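Local coordinates for protein CT_858 (Chlamydia trachomatis, PDB 3DOR) that probably cuts protein chains internally as a secreted serine-type endopeptidase, with an S41 peptidase region and a PDZ domain in a dimeric mature form, at residues E319-I324 with P449-S454; A351-L356 with D470-V475; V474-K477 with R481-I484. All coordinates share one frame; numbering follows the deposited sequence.

The three contacts form a chain through the S41 peptidase region. Interactions 2 and 3 lie about 8 Å apart, centre to centre, and both use helix 468-478, sharing Val474 and Val475. Interaction 1 is about 13 Å from interaction 2, centre to centre, and meets it where Tyr453 N approaches Met355 O at 2.8 Å, a probable hydrogen bond, while Val451 and Ala321 rest on the Met355 side chain. Interaction 3 reaches back through Arg481, whose NH1 lies 2.9 Å from Leu356 O, another probable hydrogen bond. The same guanidinium group binds a sulfate ion, probably taken from the crystallisation liquor.

Interaction 1 of 3, residues E319-I324 with P449-S454; sequences EFAKII and PRVQYS
Ile324 sets its CG2 methyl 3.7 Å from Tyr453 CB, the two side chains crossing at about a right angle. That methyl stands anti to the backbone N of Ile324 and approaches the tyrosine at its base, lying oblique to the ring. Two residues earlier in the loop, Val451 spreads its two methyls over the helix surface: CG2 packs 4.0 Å from Ile324 CB, and CG1 lies 4.0 Å from Ala321 CB, one helical turn earlier. With chi1 at -12°, CG1 of Val451 nearly eclipses its backbone N, a rotation in which each methyl meets a different helix residue. Val451 and Tyr453 both point at the helix while Gln452 between them turns away, the alternation of an extended chain. His448 steadies the loop just upstream, its ND1 accepting from the N atoms of Arg450 and Val451, and its O from Gln452 NE2. The Tyr453 side chain also touches Phe327, Ser328 and Thr331. The contact thus lays the loop that leads into strand 457-461 along helix 316-330, the helix that itself runs on toward the adjacent parallel strand 333-337.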
loop_
_atom_site.group_PDB
_atom_site.type_symbol
_atom_site.label_atom_id
_atom_site.label_comp_id
_atom_site.label_asym_id
_atom_site.label_seq_id
_atom_site.Cartn_x
_atom_site.Cartn_y
_atom_site.Cartn_z
ATOM N N GLU B 319 10.647 21.050 16.402
ATOM C CA GLU B 319 11.998 21.258 16.893
ATOM C C GLU B 319 12.727 22.208 15.938
ATOM O O GLU B 319 13.472 23.089 16.373
ATOM C CB GLU B 319 12.776 19.943 16.976
ATOM C CG GLU B 319 14.211 20.174 17.463
ATOM C CD GLU B 319 15.076 18.938 17.383
ATOM O OE1 GLU B 319 14.626 17.876 17.863
ATOM O OE2 GLU B 319 16.211 19.026 16.851
ATOM N N PHE B 320 12.505 22.018 14.637
ATOM C CA PHE B 320 13.130 22.854 13.613
ATOM C C PHE B 320 12.740 24.305 13.894
ATOM O O PHE B 320 13.583 25.209 13.868
ATOM C CB PHE B 320 12.637 22.432 12.221
ATOM C CG PHE B 320 13.342 23.123 11.076
ATOM C CD1 PHE B 320 14.459 22.548 10.484
ATOM C CD2 PHE B 320 12.874 24.329 10.577
ATOM C CE1 PHE B 320 15.101 23.166 9.403
ATOM C CE2 PHE B 320 13.512 24.954 9.494
ATOM C CZ PHE B 320 14.626 24.366 8.910
ATOM N N ALA B 321 11.455 24.515 14.170
ATOM C CA ALA B 321 10.951 25.850 14.469
ATOM C C ALA B 321 11.678 26.414 15.691
ATOM O O ALA B 321 12.049 27.581 15.705
ATOM C CB ALA B 321 9.435 25.805 14.724
ATOM N N LYS B 322 11.887 25.589 16.714
ATOM C CA LYS B 322 12.584 26.045 17.922
ATOM C C LYS B 322 14.011 26.517 17.596
ATOM O O LYS B 322 14.479 27.545 18.092
ATOM C CB LYS B 322 12.690 24.913 18.949
ATOM C CG LYS B 322 11.380 24.331 19.453
ATOM C CD LYS B 322 10.805 25.156 20.584
ATOM C CE LYS B 322 9.610 24.454 21.225
ATOM N NZ LYS B 322 10.006 23.157 21.828
ATOM N N ILE B 323 14.707 25.742 16.776
ATOM C CA ILE B 323 16.075 26.078 16.405
ATOM C C ILE B 323 16.139 27.388 15.625
ATOM O O ILE B 323 16.983 28.243 15.904
ATOM C CB ILE B 323 16.708 24.935 15.579
ATOM C CG1 ILE B 323 16.719 23.652 16.415
ATOM C CG2 ILE B 323 18.121 25.305 15.171
ATOM C CD1 ILE B 323 16.901 22.362 15.600
ATOM N N ILE B 324 15.250 27.558 14.655
ATOM C CA ILE B 324 15.250 28.784 13.877
ATOM C C ILE B 324 14.981 30.009 14.753
ATOM O O ILE B 324 15.597 31.061 14.562
ATOM C CB ILE B 324 14.223 28.729 12.734
ATOM C CG1 ILE B 324 14.529 27.540 11.819
ATOM C CG2 ILE B 324 14.291 30.019 11.925
ATOM C CD1 ILE B 324 15.953 27.545 11.255
ATOM N N PRO B 449 3.786 31.814 9.977
ATOM C CA PRO B 449 3.285 32.958 10.741
ATOM C C PRO B 449 4.118 33.364 11.964
ATOM O O PRO B 449 4.191 34.548 12.283
ATOM C CB PRO B 449 1.859 32.525 11.109
ATOM C CG PRO B 449 2.006 31.031 11.267
ATOM C CD PRO B 449 2.861 30.670 10.060
ATOM N N ARG B 450 4.758 32.402 12.625
ATOM C CA ARG B 450 5.542 32.691 13.829
ATOM C C ARG B 450 7.062 32.746 13.670
ATOM O O ARG B 450 7.707 33.647 14.214
ATOM C CB ARG B 450 5.240 31.668 14.926
ATOM C CG ARG B 450 3.772 31.359 15.175
ATOM C CD ARG B 450 3.636 30.514 16.444
ATOM N NE ARG B 450 2.504 29.589 16.406
ATOM C CZ ARG B 450 2.126 28.827 17.432
ATOM N NH1 ARG B 450 2.788 28.881 18.584
ATOM N NH2 ARG B 450 1.093 28.000 17.305
ATOM N N VAL B 451 7.648 31.781 12.963
ATOM C CA VAL B 451 9.095 31.783 12.813
ATOM C C VAL B 451 9.527 31.974 11.370
ATOM O O VAL B 451 9.149 31.209 10.476
ATOM C CB VAL B 451 9.734 30.493 13.436
ATOM C CG1 VAL B 451 8.701 29.761 14.281
ATOM C CG2 VAL B 451 10.307 29.591 12.373
ATOM N N GLN B 452 10.318 33.024 11.160
ATOM C CA GLN B 452 10.819 33.392 9.841
ATOM C C GLN B 452 12.280 33.839 9.911
ATOM O O GLN B 452 12.558 34.947 10.359
ATOM C CB GLN B 452 10.006 34.566 9.268
ATOM C CG GLN B 452 8.498 34.358 9.138
ATOM C CD GLN B 452 7.769 35.665 8.844
ATOM O OE1 GLN B 452 8.392 36.655 8.462
ATOM N NE2 GLN B 452 6.448 35.669 9.010
ATOM N N TYR B 453 13.219 33.012 9.474
ATOM C CA TYR B 453 14.605 33.462 9.495
ATOM C C TYR B 453 14.745 34.421 8.308
ATOM O O TYR B 453 14.435 34.056 7.170
ATOM C CB TYR B 453 15.560 32.287 9.339
ATOM C CG TYR B 453 16.999 32.655 9.635
ATOM C CD1 TYR B 453 17.410 32.947 10.935
ATOM C CD2 TYR B 453 17.951 32.715 8.616
ATOM C CE1 TYR B 453 18.728 33.288 11.215
ATOM C CE2 TYR B 453 19.273 33.056 8.888
ATOM C CZ TYR B 453 19.651 33.339 10.189
ATOM O OH TYR B 453 20.953 33.666 10.470
ATOM N N SER B 454 15.205 35.643 8.562
ATOM C CA SER B 454 15.328 36.630 7.494
ATOM C C SER B 454 16.740 37.125 7.252
ATOM O O SER B 454 16.934 38.086 6.525
ATOM C CB SER B 454 14.418 37.836 7.779
ATOM O OG SER B 454 14.745 38.440 9.028
#

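Interaction 2 of 3, residues A351-L356 with D470-V475; sequences ALLSML and DFFPVV
Leu353 lays its CD2 methyl obliquely against the ring of Phe472, 3.7 Å from CD1, the two side chains sliding past each other in opposite directions. Leu356 comes to the same ring from another direction: its CD1 methyl sits at the edge, near the ring plane, 3.6 Å from Phe472 CZ. Both leucines converge on Phe472 CE1, so one corner of the ring is gripped from two quarters. Phe472 reaches them because its CG lies anti to the backbone N (chi1 -176°), which swings the ring out from its helix toward the leucines. One turn further on, Val475 CG1 meets the other methyl of Leu353, CD1, at a looser 4.2 Å.

Behind these side chains, the end of helix 346-354 is tied by Ser354 OG, which donates back to Ala351 O at 2.6 Å, tilted 20° from the carbonyl plane, and by Leu356 N, which bonds to Leu353 O in a tight turn that places Leu356 beside Leu353. Across the contact, Pro473 has no N-H to give, and helix 468-478 is kinked there. Asp470 ties that helix to Thr489, Gly491 and Ala492. The whole is a buried apolar layer: Leu356 also leans on Ile324 of helix 316-330, Phe472 on Val459, and Val475 on Leu361 and Leu363, joining helices 346-354 and 468-478 to the mixed sheet of strand 457-461 and the antiparallel sheet of strand 361-368.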
loop_
_atom_site.group_PDB
_atom_site.type_symbol
_atom_site.label_atom_id
_atom_site.label_comp_id
_atom_site.label_asym_id
_atom_site.label_seq_id
_atom_site.Cartn_x
_atom_site.Cartn_y
_atom_site.Cartn_z
ATOM N N ALA B 351 7.258 23.131 4.594
ATOM C CA ALA B 351 7.182 23.664 5.950
ATOM C C ALA B 351 8.530 24.269 6.355
ATOM O O ALA B 351 8.593 25.358 6.916
ATOM C CB ALA B 351 6.796 22.559 6.922
ATOM N N LEU B 352 9.611 23.559 6.072
ATOM C CA LEU B 352 10.937 24.056 6.414
ATOM C C LEU B 352 11.256 25.346 5.668
ATOM O O LEU B 352 11.793 26.286 6.253
ATOM C CB LEU B 352 11.992 22.990 6.123
ATOM C CG LEU B 352 11.764 21.669 6.870
ATOM C CD1 LEU B 352 13.055 20.843 6.816
ATOM C CD2 LEU B 352 11.376 21.939 8.330
ATOM N N LEU B 353 10.924 25.397 4.379
ATOM C CA LEU B 353 11.157 26.607 3.596
ATOM C C LEU B 353 10.358 27.785 4.175
ATOM O O LEU B 353 10.849 28.918 4.217
ATOM C CB LEU B 353 10.755 26.382 2.132
ATOM C CG LEU B 353 11.725 25.517 1.305
ATOM C CD1 LEU B 353 11.049 25.025 0.050
ATOM C CD2 LEU B 353 12.967 26.328 0.951
ATOM N N SER B 354 9.132 27.517 4.625
ATOM C CA SER B 354 8.283 28.572 5.176
ATOM C C SER B 354 8.904 29.248 6.401
ATOM O O SER B 354 8.569 30.383 6.721
ATOM C CB SER B 354 6.888 28.027 5.537
ATOM O OG SER B 354 6.901 27.372 6.789
ATOM N N MET B 355 9.828 28.573 7.072
ATOM C CA MET B 355 10.450 29.166 8.242
ATOM C C MET B 355 11.789 29.833 7.942
ATOM O O MET B 355 12.435 30.390 8.840
ATOM C CB MET B 355 10.614 28.107 9.329
ATOM C CG MET B 355 9.276 27.575 9.846
ATOM S SD MET B 355 9.452 26.359 11.172
ATOM C CE MET B 355 9.127 24.863 10.329
ATOM N N LEU B 356 12.194 29.802 6.676
ATOM C CA LEU B 356 13.466 30.396 6.292
ATOM C C LEU B 356 13.311 31.631 5.427
ATOM O O LEU B 356 14.229 32.001 4.694
ATOM C CB LEU B 356 14.307 29.371 5.555
ATOM C CG LEU B 356 14.641 28.118 6.363
ATOM C CD1 LEU B 356 15.243 27.068 5.437
ATOM C CD2 LEU B 356 15.594 28.481 7.488
ATOM N N ASP B 470 16.824 18.356 -4.151
ATOM C CA ASP B 470 17.106 19.035 -5.414
ATOM C C ASP B 470 16.302 20.342 -5.267
ATOM O O ASP B 470 16.811 21.438 -5.496
ATOM C CB ASP B 470 16.508 18.300 -6.639
ATOM C CG ASP B 470 17.425 17.233 -7.217
ATOM O OD1 ASP B 470 18.594 17.547 -7.530
ATOM O OD2 ASP B 470 16.962 16.080 -7.377
ATOM N N PHE B 471 15.035 20.193 -4.874
ATOM C CA PHE B 471 14.099 21.322 -4.739
ATOM C C PHE B 471 14.441 22.412 -3.716
ATOM O O PHE B 471 14.239 23.608 -3.987
ATOM C CB PHE B 471 12.685 20.800 -4.430
ATOM C CG PHE B 471 12.163 19.789 -5.427
ATOM C CD1 PHE B 471 11.142 18.901 -5.063
ATOM C CD2 PHE B 471 12.688 19.712 -6.718
ATOM C CE1 PHE B 471 10.651 17.942 -5.978
ATOM C CE2 PHE B 471 12.213 18.768 -7.636
ATOM C CZ PHE B 471 11.192 17.880 -7.266
ATOM N N PHE B 472 14.929 22.006 -2.545
ATOM C CA PHE B 472 15.273 22.959 -1.489
ATOM C C PHE B 472 16.187 24.066 -2.021
ATOM O O PHE B 472 15.836 25.242 -1.960
ATOM C CB PHE B 472 15.938 22.236 -0.293
ATOM C CG PHE B 472 16.245 23.138 0.887
ATOM C CD1 PHE B 472 15.234 23.549 1.750
ATOM C CD2 PHE B 472 17.560 23.545 1.152
ATOM C CE1 PHE B 472 15.520 24.352 2.876
ATOM C CE2 PHE B 472 17.863 24.345 2.263
ATOM C CZ PHE B 472 16.836 24.749 3.133
ATOM N N PRO B 473 17.362 23.712 -2.573
ATOM C CA PRO B 473 18.228 24.783 -3.080
ATOM C C PRO B 473 17.688 25.518 -4.308
ATOM O O PRO B 473 17.928 26.715 -4.469
ATOM C CB PRO B 473 19.545 24.061 -3.362
ATOM C CG PRO B 473 19.096 22.690 -3.747
ATOM C CD PRO B 473 18.020 22.400 -2.711
ATOM N N VAL B 474 16.947 24.822 -5.164
ATOM C CA VAL B 474 16.426 25.476 -6.359
ATOM C C VAL B 474 15.438 26.591 -6.004
ATOM O O VAL B 474 15.453 27.662 -6.620
ATOM C CB VAL B 474 15.778 24.446 -7.359
ATOM C CG1 VAL B 474 14.301 24.201 -7.046
ATOM C CG2 VAL B 474 15.951 24.953 -8.779
ATOM N N VAL B 475 14.603 26.358 -4.996
ATOM C CA VAL B 475 13.633 27.364 -4.565
ATOM C C VAL B 475 14.363 28.570 -3.979
ATOM O O VAL B 475 14.045 29.719 -4.292
ATOM C CB VAL B 475 12.664 26.803 -3.487
ATOM C CG1 VAL B 475 11.784 27.927 -2.944
ATOM C CG2 VAL B 475 11.780 25.704 -4.094
#

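Interaction 3 of 3, residues V474-K477 with R481-I484; sequences VVLK and RALI
Leu476 O is gripped by two successive backbone N-H groups: Arg481 N donates at 2.8 Å, lying in the carbonyl plane with a C=O...N angle of 158°, and Ala482 N adds a weak bond at 3.3 Å. These amides stand five and six residues along the chain, so the carbonyl from the last turn of helix 468-478 is bonded to the connection that enters strand 483-486. Val475 O, one residue earlier, takes Asn479 ND2.

Apolar groups close round this bifurcated acceptor. Leu476 CB sits 4.0 Å from Ala482 CB, while the CD2 methyl of Leu476 runs beside Arg481 CB at 3.8 Å, the two side chains pointing the same way. Ile484 extends its CD1 methyl to Lys477 CB, 3.8 Å away, and this end of the branch also lies against Lys477 CA. Both charged side chains lead their ends away from the contact. Lys477 makes a salt bridge to Glu531. Arg481, bent at chi2 and chi3 (-88° and 64°), turns its guanidinium away from the helix, where NH2 meets Lys455 O and the sulfate.

The arrangement is the helix-to-strand return of a beta-alpha-beta crossover, with strands 457-461 and 483-486 parallel neighbours in the sheet. Aliphatic groups surround a main-chain acceptor held by two N-H groups, while the charged ends lie outside the helix-strand packing. The arginine's positive charge is probably stabilised by main-chain carbonyl oxygens, and the bound sulfate is consistent with a site receptive to anions, though the ion probably comes from the crystallisation liquor.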
loop_
_atom_site.group_PDB
_atom_site.type_symbol
_atom_site.label_atom_id
_atom_site.label_comp_id
_atom_site.label_asym_id
_atom_site.label_seq_id
_atom_site.Cartn_x
_atom_site.Cartn_y
_atom_site.Cartn_z
ATOM N N VAL B 474 16.947 24.822 -5.164
ATOM C CA VAL B 474 16.426 25.476 -6.359
ATOM C C VAL B 474 15.438 26.591 -6.004
ATOM O O VAL B 474 15.453 27.662 -6.620
ATOM C CB VAL B 474 15.778 24.446 -7.359
ATOM C CG1 VAL B 474 14.301 24.201 -7.046
ATOM C CG2 VAL B 474 15.951 24.953 -8.779
ATOM N N VAL B 475 14.603 26.358 -4.996
ATOM C CA VAL B 475 13.633 27.364 -4.565
ATOM C C VAL B 475 14.363 28.570 -3.979
ATOM O O VAL B 475 14.045 29.719 -4.292
ATOM C CB VAL B 475 12.664 26.803 -3.487
ATOM C CG1 VAL B 475 11.784 27.927 -2.944
ATOM C CG2 VAL B 475 11.780 25.704 -4.094
ATOM N N LEU B 476 15.342 28.304 -3.125
ATOM C CA LEU B 476 16.121 29.369 -2.499
ATOM C C LEU B 476 17.002 30.114 -3.511
ATOM O O LEU B 476 17.241 31.324 -3.373
ATOM C CB LEU B 476 16.983 28.786 -1.369
ATOM C CG LEU B 476 16.167 28.189 -0.204
ATOM C CD1 LEU B 476 17.071 27.566 0.876
ATOM C CD2 LEU B 476 15.313 29.294 0.386
ATOM N N LYS B 477 17.491 29.395 -4.519
ATOM C CA LYS B 477 18.336 30.014 -5.536
ATOM C C LYS B 477 17.510 30.864 -6.493
ATOM O O LYS B 477 17.811 32.039 -6.694
ATOM C CB LYS B 477 19.090 28.949 -6.334
ATOM C CG LYS B 477 20.173 29.504 -7.267
ATOM C CD LYS B 477 21.043 28.364 -7.804
ATOM C CE LYS B 477 22.352 28.869 -8.414
ATOM N NZ LYS B 477 22.155 29.712 -9.633
ATOM N N ARG B 481 17.045 33.881 -2.337
ATOM C CA ARG B 481 16.940 33.921 -0.872
ATOM C C ARG B 481 18.241 33.492 -0.196
ATOM O O ARG B 481 18.559 33.940 0.905
ATOM C CB ARG B 481 15.824 32.973 -0.396
ATOM C CG ARG B 481 14.760 33.590 0.502
ATOM C CD ARG B 481 15.082 33.574 1.996
ATOM N NE ARG B 481 16.244 34.383 2.284
ATOM C CZ ARG B 481 16.742 34.602 3.494
ATOM N NH1 ARG B 481 16.173 34.086 4.572
ATOM N NH2 ARG B 481 17.857 35.301 3.604
ATOM N N ALA B 482 18.976 32.600 -0.845
ATOM C CA ALA B 482 20.209 32.097 -0.266
ATOM C C ALA B 482 21.323 31.880 -1.260
ATOM O O ALA B 482 21.093 31.750 -2.465
ATOM C CB ALA B 482 19.934 30.783 0.467
ATOM N N LEU B 483 22.538 31.823 -0.729
ATOM C CA LEU B 483 23.736 31.581 -1.513
ATOM C C LEU B 483 23.875 30.051 -1.533
ATOM O O LEU B 483 23.920 29.424 -0.465
ATOM C CB LEU B 483 24.929 32.214 -0.799
ATOM C CG LEU B 483 26.197 32.672 -1.534
ATOM C CD1 LEU B 483 27.391 31.935 -0.974
ATOM C CD2 LEU B 483 26.067 32.483 -3.033
ATOM N N ILE B 484 23.925 29.445 -2.717
ATOM C CA ILE B 484 24.043 27.987 -2.805
ATOM C C ILE B 484 25.493 27.640 -3.131
ATOM O O ILE B 484 26.048 28.124 -4.118
ATOM C CB ILE B 484 23.079 27.386 -3.879
ATOM C CG1 ILE B 484 21.621 27.444 -3.407
ATOM C CG2 ILE B 484 23.372 25.905 -4.070
ATOM C CD1 ILE B 484 21.123 28.773 -3.109
#